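Local structure of alpha-1,6-mannanase (Bacteroides thetaiotaomicron, 4V1R) at residues H341-I346 against A381-R386; H347-D352 against G362-S367; G355-H360 against R375-A380. The protein probably hydrolyses internal alpha-1,6-mannosidic linkages of mannan, as a family 76 glycoside hydrolase. All coordinates share one frame; numbering follows the deposited sequence.

Interactions 1 and 3 both use helix 374-395, on successive stretches, while interactions 1 and 2 share helix 334-350; the loop joining the two helices supplies the rest. Interaction 1 is the buried one, helix against helix, with mostly apolar side-chain packing and no hydrogen bond across its interface. Interaction 3 is partly buried: aromatic faces take up aliphatic groups, and waters bridge the polar atoms. Interaction 2 lies farthest from the centre of the chain, largely at the surface, where direct hydrogen bonds tie the loop to a helix end beside a bound tartrate. A hydrogen bond between the hydroxyls of Y384 and Y357 joins interactions 1 and 3, and P358 packs against L350 and T365 of interaction 2.

Interaction 1 of 3, residues H341-I346 against A381-R386; sequences HAINFI and AYMYMR
I343 holds its CG2 methyl anti to the backbone N (chi1 -64°, measured to CG1), and this brings the methyl up against the phenol of Y384. That ring comes forward to meet it because CG of Y384 is anti to its own carbonyl carbon (chi1 -61°), although the tyrosine leaves its backbone at an angle to the other helix. The methyl arrives at the ring edge, near its plane, with CG2 of I343 3.6 Å from CD1 of Y384, and the two side chains run alongside one another, pointing opposite ways. Nearly one turn further on, I346 sets its CG2 3.5 Å from OH of Y384, reaching the phenol obliquely. The hydroxyl hydrogen-bonds to OH of Y357, and the methyl packs beside it. These are two long helices, 334-350 and 374-395, of the (alpha/alpha)6 barrel expected for glycoside hydrolase family 76; over the short segments their axes approach to 10.3 Å, with 136° between N-to-C directions. M383, a selenomethionine, sits where the backbones come nearest, its CA 6.6 Å from CA of I343. The two side chains meet at about a right angle, CG1 of I343 lying 4.1 Å from CB of M383. CD1 of I343 rests 3.6 Å from the backbone O of M383. The selenomethionine chain then bends twice and carries SE away from helix 334-350, though CG still packs loosely against CD1 of I346. No hydrogen bond links the two segments. Helix 313-330 closes one flank, with I320 touching both A342 and M383, while C50 and T53 of helix 46-61 pack on Y384. The polar groups of helix 374-395 turn to other partners: R386 forms salt bridges with D321 and E93, and Y382 OH bonds to D321.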
# COMPACT_ATOMS: atom_id res chain seq x y z
N HIS A 341 8.60 -15.72 6.67
CA HIS A 341 9.19 -16.56 5.63
C HIS A 341 9.34 -15.80 4.33
O HIS A 341 10.39 -15.86 3.67
CB HIS A 341 8.37 -17.84 5.42
CG HIS A 341 9.09 -18.92 4.67
ND1 HIS A 341 10.36 -19.34 5.01
CD2 HIS A 341 8.72 -19.69 3.62
CE1 HIS A 341 10.75 -20.30 4.19
NE2 HIS A 341 9.76 -20.55 3.35
N ALA A 342 8.29 -15.07 3.95
CA ALA A 342 8.33 -14.30 2.72
C ALA A 342 9.33 -13.13 2.81
O ALA A 342 10.07 -12.88 1.86
CB ALA A 342 6.94 -13.78 2.37
N ILE A 343 9.38 -12.47 3.97
CA ILE A 343 10.30 -11.34 4.15
C ILE A 343 11.78 -11.83 4.18
O ILE A 343 12.66 -11.21 3.59
CB ILE A 343 9.91 -10.51 5.38
CG1 ILE A 343 8.52 -9.88 5.14
CG2 ILE A 343 10.95 -9.45 5.69
CD1 ILE A 343 7.90 -9.23 6.36
N ASN A 344 12.00 -12.98 4.81
CA ASN A 344 13.30 -13.65 4.76
C ASN A 344 13.76 -13.95 3.34
O ASN A 344 14.94 -13.77 2.99
CB ASN A 344 13.30 -14.93 5.61
CG ASN A 344 13.21 -14.66 7.09
OD1 ASN A 344 13.36 -13.53 7.56
ND2 ASN A 344 12.95 -15.72 7.86
N PHE A 345 12.84 -14.39 2.49
CA PHE A 345 13.14 -14.61 1.09
C PHE A 345 13.56 -13.32 0.38
O PHE A 345 14.50 -13.31 -0.41
CB PHE A 345 11.92 -15.23 0.36
CG PHE A 345 12.15 -15.49 -1.08
CD1 PHE A 345 12.79 -16.66 -1.50
CD2 PHE A 345 11.72 -14.61 -2.05
CE1 PHE A 345 12.98 -16.90 -2.83
CE2 PHE A 345 11.94 -14.83 -3.38
CZ PHE A 345 12.56 -16.00 -3.78
N ILE A 346 12.86 -12.23 0.65
CA ILE A 346 13.20 -10.96 0.03
C ILE A 346 14.66 -10.62 0.37
O ILE A 346 15.44 -10.29 -0.52
CB ILE A 346 12.25 -9.81 0.50
CG1 ILE A 346 10.82 -10.09 0.04
CG2 ILE A 346 12.72 -8.48 -0.02
CD1 ILE A 346 9.78 -9.24 0.74
N ALA A 381 12.02 -2.02 2.24
CA ALA A 381 12.27 -1.33 3.51
C ALA A 381 11.03 -1.38 4.42
O ALA A 381 11.13 -1.65 5.61
CB ALA A 381 12.69 0.12 3.27
N TYR A 382 9.87 -1.15 3.81
CA TYR A 382 8.60 -1.20 4.52
C TYR A 382 8.36 -2.57 5.14
O TYR A 382 8.02 -2.68 6.34
CB TYR A 382 7.48 -0.74 3.56
CG TYR A 382 6.10 -0.95 4.08
CD1 TYR A 382 5.74 -0.52 5.35
CD2 TYR A 382 5.13 -1.57 3.30
CE1 TYR A 382 4.46 -0.73 5.85
CE2 TYR A 382 3.84 -1.78 3.79
CZ TYR A 382 3.52 -1.35 5.07
OH TYR A 382 2.27 -1.59 5.55
N MSE A 383 8.56 -3.62 4.33
CA MSE A 383 8.42 -5.01 4.82
C MSE A 383 9.35 -5.25 6.01
O MSE A 383 8.92 -5.86 7.00
CB MSE A 383 8.68 -6.02 3.69
CG MSE A 383 7.62 -6.02 2.61
SE MSE A 383 5.90 -6.65 3.32
CE MSE A 383 5.06 -4.95 3.80
N TYR A 384 10.60 -4.80 5.92
CA TYR A 384 11.54 -5.00 7.03
C TYR A 384 11.08 -4.31 8.31
O TYR A 384 11.20 -4.88 9.39
CB TYR A 384 12.96 -4.58 6.65
CG TYR A 384 13.55 -5.36 5.49
CD1 TYR A 384 13.22 -6.70 5.27
CD2 TYR A 384 14.45 -4.77 4.63
CE1 TYR A 384 13.77 -7.41 4.20
CE2 TYR A 384 15.00 -5.47 3.57
CZ TYR A 384 14.64 -6.79 3.37
OH TYR A 384 15.20 -7.50 2.32
N MSE A 385 10.55 -3.10 8.18
CA MSE A 385 10.07 -2.38 9.36
C MSE A 385 8.86 -3.06 9.96
O MSE A 385 8.77 -3.19 11.17
CB MSE A 385 9.78 -0.91 9.03
CG MSE A 385 9.50 -0.09 10.28
SE MSE A 385 11.16 0.13 11.34
CE MSE A 385 11.88 1.66 10.40
N ARG A 386 7.94 -3.54 9.12
CA ARG A 386 6.78 -4.33 9.60
C ARG A 386 7.23 -5.59 10.35
O ARG A 386 6.73 -5.87 11.44
CB ARG A 386 5.87 -4.73 8.42
CG ARG A 386 5.24 -3.54 7.73
CD ARG A 386 4.08 -3.03 8.57
NE ARG A 386 2.87 -3.80 8.32
CZ ARG A 386 1.87 -3.94 9.19
NH1 ARG A 386 1.96 -3.46 10.42
NH2 ARG A 386 0.79 -4.63 8.83

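Interaction 2 of 3, residues H347-D352 against G362-S367; sequences HNKLRD and GTPTTS. With SRT (S,R meso-tartaric acid), chain D.
T365 points its side chain at the end of helix 334-350 and grips it twice. Its OG1 donates to O of L350 over 2.7 Å, approaching from a position tilted 25° from the carbonyl plane. Its backbone N gives a nearly straight bond to O of K349, 2.9 Å long. Water 1 lies within hydrogen-bonding distance of that same K349 O and of O of T365. CG2 of T365, on the other branch, rests 3.9 Å from CB of D352. Next to it P364 lays its ring alongside K349, CB to CB 4.0 Å, while CD2 of L350 lies 3.2 Å from O of T363. R351, the first residue to leave helical geometry, turns away from the loop. Its guanidinium meets a bound meso-tartrate edge-on: NE donates a hydrogen bond to O1 over 3.0 Å, O1 lying near the guanidinium plane. NH1 sits 3.2 Å above the ring plane of H347, offset toward the rim, and that ring in turn donates from ND1 to OD1 of N348. With an alanine here instead of R351, the tartrate carboxylate would probably lose its cationic mate and the H347 face its guanidinium. D352 steadies the turn that follows, its OD1 accepting from N of N354, as in an Asx turn, and from N of R356. A wider, pi-type turn ends helix 334-350, and the loop that leads on to helix 374-395 folds back over it: P364 and L350 both pack on F345, W361 touches L350, and H347 stacks on W49 of helix 46-61.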
# COMPACT_ATOMS: atom_id res chain seq x y z
N HIS A 347 15.03 -10.74 1.63
CA HIS A 347 16.38 -10.35 2.06
C HIS A 347 17.43 -11.32 1.55
O HIS A 347 18.46 -10.92 0.98
CB HIS A 347 16.45 -10.29 3.57
CG HIS A 347 17.73 -9.72 4.08
ND1 HIS A 347 18.79 -10.51 4.47
CD2 HIS A 347 18.15 -8.44 4.18
CE1 HIS A 347 19.80 -9.73 4.84
NE2 HIS A 347 19.43 -8.47 4.69
N ASN A 348 17.15 -12.59 1.73
CA ASN A 348 18.16 -13.63 1.50
C ASN A 348 18.28 -14.08 0.06
O ASN A 348 19.34 -14.58 -0.32
CB ASN A 348 17.90 -14.79 2.43
CG ASN A 348 18.04 -14.38 3.90
OD1 ASN A 348 18.74 -13.41 4.24
ND2 ASN A 348 17.38 -15.11 4.77
N LYS A 349 17.25 -13.88 -0.76
CA LYS A 349 17.27 -14.27 -2.16
C LYS A 349 17.09 -13.17 -3.17
O LYS A 349 17.49 -13.32 -4.30
CB LYS A 349 16.23 -15.38 -2.44
CG LYS A 349 16.45 -16.60 -1.58
CD LYS A 349 17.69 -17.37 -2.01
CE LYS A 349 17.93 -18.54 -1.07
NZ LYS A 349 19.04 -19.36 -1.62
N LEU A 350 16.45 -12.06 -2.80
CA LEU A 350 16.20 -11.02 -3.79
C LEU A 350 17.23 -9.90 -3.76
O LEU A 350 17.51 -9.30 -4.78
CB LEU A 350 14.76 -10.45 -3.67
CG LEU A 350 13.63 -11.47 -3.82
CD1 LEU A 350 12.28 -10.78 -3.67
CD2 LEU A 350 13.71 -12.17 -5.18
N ARG A 351 17.73 -9.58 -2.58
CA ARG A 351 18.68 -8.49 -2.44
C ARG A 351 19.91 -8.81 -3.31
O ARG A 351 20.40 -9.95 -3.26
CB ARG A 351 19.13 -8.35 -1.02
CG ARG A 351 19.99 -7.13 -0.79
CD ARG A 351 20.44 -7.03 0.63
NE ARG A 351 21.72 -7.71 0.86
CZ ARG A 351 21.88 -8.90 1.44
NH1 ARG A 351 20.84 -9.63 1.80
NH2 ARG A 351 23.10 -9.37 1.65
N ASP A 352 20.37 -7.86 -4.11
CA ASP A 352 21.56 -8.09 -4.94
C ASP A 352 22.86 -7.69 -4.23
O ASP A 352 22.85 -7.25 -3.08
CB ASP A 352 21.41 -7.47 -6.34
CG ASP A 352 21.69 -5.97 -6.41
OD1 ASP A 352 22.05 -5.31 -5.40
OD2 ASP A 352 21.53 -5.46 -7.51
N GLY A 362 9.33 -13.08 -7.49
CA GLY A 362 9.03 -14.49 -7.76
C GLY A 362 10.25 -15.39 -7.83
O GLY A 362 10.13 -16.59 -7.60
N THR A 363 11.42 -14.83 -8.16
CA THR A 363 12.63 -15.64 -8.46
C THR A 363 13.89 -15.06 -7.82
O THR A 363 14.10 -13.84 -7.88
CB THR A 363 12.90 -15.77 -9.99
OG1 THR A 363 11.69 -15.67 -10.76
CG2 THR A 363 13.56 -17.12 -10.30
N PRO A 364 14.75 -15.91 -7.23
CA PRO A 364 15.99 -15.35 -6.70
C PRO A 364 16.81 -14.58 -7.70
O PRO A 364 16.79 -14.85 -8.91
CB PRO A 364 16.77 -16.60 -6.22
CG PRO A 364 15.71 -17.59 -5.92
CD PRO A 364 14.64 -17.36 -6.94
N THR A 365 17.47 -13.55 -7.19
CA THR A 365 18.29 -12.66 -7.97
C THR A 365 19.64 -13.36 -8.23
O THR A 365 20.24 -13.85 -7.31
CB THR A 365 18.50 -11.35 -7.21
OG1 THR A 365 17.23 -10.68 -7.10
CG2 THR A 365 19.46 -10.42 -7.97
N THR A 366 20.08 -13.37 -9.47
CA THR A 366 21.34 -14.06 -9.82
C THR A 366 22.43 -13.16 -10.37
O THR A 366 23.56 -13.62 -10.58
CB THR A 366 21.08 -15.22 -10.81
OG1 THR A 366 20.43 -14.72 -11.98
CG2 THR A 366 20.21 -16.27 -10.16
N SER A 367 22.10 -11.91 -10.67
CA SER A 367 23.12 -10.93 -11.06
C SER A 367 22.66 -9.55 -10.62
O SER A 367 21.47 -9.33 -10.39
CB SER A 367 23.38 -10.93 -12.56
OG SER A 367 22.22 -10.57 -13.27
O1 SRT D . 23.66 -5.47 0.23
O11 SRT D . 25.76 -5.02 -0.21
C1 SRT D . 24.82 -5.82 -0.04
C2 SRT D . 24.99 -7.32 -0.06
O2 SRT D . 24.42 -7.89 -1.25
C3 SRT D . 26.42 -7.78 0.26
O3 SRT D . 26.42 -8.09 1.67
C4 SRT D . 26.83 -8.98 -0.56
O4 SRT D . 27.50 -8.79 -1.61
O41 SRT D . 26.47 -10.11 -0.17
O HOH W 1 19.81 -14.87 -4.86
O HOH W 2 21.13 -12.57 -4.26

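Interaction 3 of 3, residues G355-H360 against R375-A380; sequences GRYPEH and RFSTVA. With SRT (S,R meso-tartaric acid), chain D.
F376 offers one face of its ring to E359, near the start of the last helix, 374-395, of this probable (alpha/alpha)6 barrel; the preceding loop is draped along that helix. CB of E359 sits over the ring in a CH-pi contact, 3.8 Å from the centroid and 20° off the normal. With CG anti to the backbone N (chi1 -178°) and the chain extended beyond it, the glutamate runs across the phenylalanine. Its OE2 is hydrogen-bonded to Y314 OH and stays 4.1 Å from NH2 of R375, well out of the guanidinium plane, so charge alone links the two; R375 makes a cation-pi contact with Y314. At the root of its side chain, F376 brings CB to 3.4 Å from O of Y357. The Y357 ring receives A380 squarely: its CB stands 3.9 Å from the centroid, 6° off the normal. At the edge of the same ring, OG of S377 lies 3.5 Å from CD1 of Y357. Waters make the polar links, since no direct hydrogen bond joins the segments. Water 4 accepts from N of Y357 and bonds to OG of S377, and water 5 donates to O of P358 and, at 2.7 Å, to O of F376.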
# COMPACT_ATOMS: atom_id res chain seq x y z
N GLY A 355 22.96 -4.23 -2.67
CA GLY A 355 21.88 -3.92 -1.72
C GLY A 355 20.63 -3.38 -2.41
O GLY A 355 19.83 -2.69 -1.77
N ARG A 356 20.45 -3.68 -3.69
CA ARG A 356 19.25 -3.28 -4.42
C ARG A 356 18.29 -4.45 -4.60
O ARG A 356 18.65 -5.63 -4.37
CB ARG A 356 19.62 -2.65 -5.75
CG ARG A 356 20.62 -1.53 -5.58
CD ARG A 356 20.88 -0.84 -6.87
NE ARG A 356 21.80 0.30 -6.70
CZ ARG A 356 22.97 0.44 -7.32
NH1 ARG A 356 23.40 -0.47 -8.19
NH2 ARG A 356 23.71 1.52 -7.10
N TYR A 357 17.06 -4.10 -4.98
CA TYR A 357 15.95 -5.04 -5.06
C TYR A 357 15.31 -5.03 -6.43
O TYR A 357 15.13 -3.99 -7.06
CB TYR A 357 14.92 -4.76 -3.92
CG TYR A 357 15.48 -5.14 -2.60
CD1 TYR A 357 16.23 -4.23 -1.84
CD2 TYR A 357 15.33 -6.43 -2.10
CE1 TYR A 357 16.78 -4.61 -0.63
CE2 TYR A 357 15.91 -6.82 -0.91
CZ TYR A 357 16.63 -5.91 -0.17
OH TYR A 357 17.18 -6.31 1.02
N PRO A 358 14.92 -6.22 -6.91
CA PRO A 358 14.26 -6.33 -8.20
C PRO A 358 12.78 -5.94 -8.16
O PRO A 358 12.19 -5.91 -7.09
CB PRO A 358 14.38 -7.83 -8.49
CG PRO A 358 14.28 -8.45 -7.15
CD PRO A 358 14.94 -7.50 -6.19
N GLU A 359 12.21 -5.70 -9.33
CA GLU A 359 10.79 -5.39 -9.48
C GLU A 359 9.89 -6.52 -9.01
O GLU A 359 8.90 -6.27 -8.29
CB GLU A 359 10.48 -5.11 -10.94
CG GLU A 359 9.03 -4.74 -11.18
CD GLU A 359 8.78 -4.03 -12.50
OE1 GLU A 359 9.66 -4.06 -13.38
OE2 GLU A 359 7.73 -3.42 -12.65
N HIS A 360 10.24 -7.76 -9.39
CA HIS A 360 9.38 -8.94 -9.15
C HIS A 360 9.94 -9.77 -8.00
O HIS A 360 11.16 -9.90 -7.84
CB HIS A 360 9.32 -9.75 -10.46
CG HIS A 360 8.10 -10.60 -10.63
ND1 HIS A 360 8.03 -11.91 -10.20
CD2 HIS A 360 6.92 -10.34 -11.25
CE1 HIS A 360 6.86 -12.41 -10.51
NE2 HIS A 360 6.16 -11.48 -11.15
N ARG A 375 10.30 2.53 -6.17
CA ARG A 375 9.39 1.68 -5.43
C ARG A 375 9.97 0.28 -5.16
O ARG A 375 9.55 -0.38 -4.23
CB ARG A 375 8.00 1.69 -6.06
CG ARG A 375 7.89 1.02 -7.35
CD ARG A 375 6.73 1.54 -8.22
NE ARG A 375 7.22 1.27 -9.55
CZ ARG A 375 6.57 0.76 -10.57
NH1 ARG A 375 5.26 0.49 -10.52
NH2 ARG A 375 7.27 0.52 -11.67
N PHE A 376 10.98 -0.15 -5.92
CA PHE A 376 11.47 -1.51 -5.79
C PHE A 376 12.10 -1.74 -4.42
O PHE A 376 11.88 -2.79 -3.78
CB PHE A 376 12.51 -1.89 -6.88
CG PHE A 376 12.06 -1.77 -8.31
CD1 PHE A 376 10.76 -1.50 -8.69
CD2 PHE A 376 13.01 -2.01 -9.33
CE1 PHE A 376 10.41 -1.41 -10.01
CE2 PHE A 376 12.66 -1.90 -10.66
CZ PHE A 376 11.36 -1.61 -11.01
N SER A 377 12.93 -0.81 -3.95
CA SER A 377 13.55 -0.96 -2.65
C SER A 377 12.74 -0.38 -1.49
O SER A 377 12.85 -0.86 -0.35
CB SER A 377 14.99 -0.38 -2.63
OG SER A 377 15.82 -1.14 -3.48
N THR A 378 11.93 0.63 -1.77
CA THR A 378 11.13 1.21 -0.69
C THR A 378 10.12 0.21 -0.13
O THR A 378 9.89 0.17 1.08
CB THR A 378 10.47 2.54 -1.05
OG1 THR A 378 9.64 2.39 -2.19
CG2 THR A 378 11.53 3.63 -1.33
N VAL A 379 9.53 -0.61 -0.99
CA VAL A 379 8.59 -1.64 -0.51
C VAL A 379 9.33 -2.67 0.35
O VAL A 379 8.83 -3.12 1.33
CB VAL A 379 7.78 -2.29 -1.67
CG1 VAL A 379 8.66 -3.04 -2.67
CG2 VAL A 379 6.68 -3.20 -1.11
N ALA A 380 10.58 -3.00 -0.01
CA ALA A 380 11.34 -3.91 0.84
C ALA A 380 11.64 -3.30 2.21
O ALA A 380 11.50 -3.98 3.23
CB ALA A 380 12.62 -4.33 0.14
O1 SRT D . 23.66 -5.47 0.23
O11 SRT D . 25.76 -5.02 -0.21
C1 SRT D . 24.82 -5.82 -0.04
C2 SRT D . 24.99 -7.32 -0.06
O2 SRT D . 24.42 -7.89 -1.25
C3 SRT D . 26.42 -7.78 0.26
O3 SRT D . 26.42 -8.09 1.67
C4 SRT D . 26.83 -8.98 -0.56
O4 SRT D . 27.50 -8.79 -1.61
O41 SRT D . 26.47 -10.11 -0.17
O HOH W 3 18.13 -0.48 -2.28
O HOH W 4 16.09 -1.54 -6.13
O HOH W 5 10.80 -5.01 -4.82